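Local structure of protease (Helicobacter pylori, 5EUF) at residues K233-G236 / A237-A240. The protein is a zinc-binding M16-family peptidase that probably cleaves the cytoplasmic domain of the human junctional adhesion molecule JAM-A, compromising the gastric epithelial barrier. Residues are numbered along the deposited sequence; the frame is centred on the assembly and turned at random.
Sequences KQDG and ARTA
Gln234 and Arg238 meet because both side chains run out nearly straight: Gln234 carries CG opposite its own backbone nitrogen (chi1 -170°), while Arg238 starts with CG beside its nitrogen (chi1 -56°) and then stays extended as far as NE. Over the three residues between them, Asp235 to Ala237, the chain turns back, and the two flat ends stack with an offset, the amide reaching back over the CD-NE end of the arginine. Gln234 CG sits above one face of the guanidinium, toward its rim, 3.6 Å from Arg238 NE, and the amide plane is tilted only 17° from the guanidinium plane. It is a stack without a hydrogen bond; the amide spends its polar atoms elsewhere. Gln234 NE2 makes a weak hydrogen bond of 3.4 Å to Gly236 O, which may help steady the amide over the bend, and a second weak one to Thr413 OG1; OE1 accepts from Lys257 NZ. At the guanidinium edge, Asp235 OD1 stands 4.0 Å from Arg238 NH2, too far for a salt bridge, though the opposite charges probably attract. Gly236 makes the bend with a positive phi, where a side chain would jam against Asp235 O. Away from the zinc site, in the M16 inactive-domain family region, the turn leads from the loop after helix 202-213 into 238-243, an edge strand of the five-stranded sheet, where Arg238 and Ala240 make backbone hydrogen bonds to strand 412-418. Arg238 also packs on Thr153 of helix 142-154, while along the strand's other edge residues 238-240 pair antiparallel with a strand of the second subunit, carrying the sheet across the interface.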
loop_
_atom_site.group_PDB
_atom_site.type_symbol
_atom_site.label_atom_id
_atom_site.label_comp_id
_atom_site.label_asym_id
_atom_site.label_seq_id
_atom_site.Cartn_x
_atom_site.Cartn_y
_atom_site.Cartn_z
ATOM N N LYS B 233 14.081 3.953 -3.413
ATOM C CA LYS B 233 14.905 4.700 -2.471
ATOM C C LYS B 233 14.130 5.906 -1.959
ATOM O O LYS B 233 13.532 6.642 -2.743
ATOM C CB LYS B 233 16.219 5.145 -3.121
ATOM N N GLN B 234 14.124 6.089 -0.643
ATOM C CA GLN B 234 13.401 7.200 -0.040
ATOM C C GLN B 234 14.002 8.522 -0.504
ATOM O O GLN B 234 15.193 8.778 -0.337
ATOM C CB GLN B 234 13.415 7.099 1.487
ATOM C CG GLN B 234 12.476 8.076 2.173
ATOM C CD GLN B 234 12.103 7.638 3.575
ATOM O OE1 GLN B 234 12.112 6.447 3.889
ATOM N NE2 GLN B 234 11.773 8.600 4.426
ATOM N N ASP B 235 13.157 9.354 -1.100
ATOM C CA ASP B 235 13.596 10.562 -1.780
ATOM C C ASP B 235 13.391 11.822 -0.943
ATOM O O ASP B 235 13.295 12.923 -1.485
ATOM C CB ASP B 235 12.852 10.691 -3.112
ATOM C CG ASP B 235 11.417 10.180 -3.032
ATOM O OD1 ASP B 235 10.813 10.243 -1.941
ATOM O OD2 ASP B 235 10.894 9.708 -4.063
ATOM N N GLY B 236 13.320 11.659 0.375
ATOM C CA GLY B 236 13.068 12.780 1.262
ATOM C C GLY B 236 12.190 12.425 2.447
ATOM O O GLY B 236 11.601 11.342 2.503
ATOM N N ALA B 237 12.096 13.355 3.394
ATOM C CA ALA B 237 11.408 13.119 4.660
ATOM C C ALA B 237 9.924 12.811 4.487
ATOM O O ALA B 237 9.257 13.379 3.625
ATOM C CB ALA B 237 11.585 14.322 5.576
ATOM N N ARG B 238 9.415 11.906 5.317
ATOM C CA ARG B 238 7.994 11.572 5.324
ATOM C C ARG B 238 7.429 11.717 6.731
ATOM O O ARG B 238 7.993 11.186 7.686
ATOM C CB ARG B 238 7.767 10.150 4.802
ATOM C CG ARG B 238 8.333 9.907 3.411
ATOM C CD ARG B 238 8.216 8.450 2.990
ATOM N NE ARG B 238 8.878 8.213 1.709
ATOM C CZ ARG B 238 9.009 7.020 1.139
ATOM N NH1 ARG B 238 8.522 5.939 1.733
ATOM N NH2 ARG B 238 9.630 6.904 -0.027
ATOM N N THR B 239 6.329 12.451 6.866
ATOM C CA THR B 239 5.694 12.621 8.171
ATOM C C THR B 239 4.204 12.297 8.149
ATOM O O THR B 239 3.561 12.297 7.096
ATOM C CB THR B 239 5.852 14.058 8.716
ATOM O OG1 THR B 239 5.006 14.949 7.978
ATOM C CG2 THR B 239 7.297 14.521 8.628
ATOM N N ALA B 240 3.668 12.033 9.334
ATOM C CA ALA B 240 2.257 11.744 9.516
ATOM C C ALA B 240 1.869 11.989 10.968
ATOM O O ALA B 240 2.567 11.565 11.887
ATOM C CB ALA B 240 1.950 10.315 9.114
#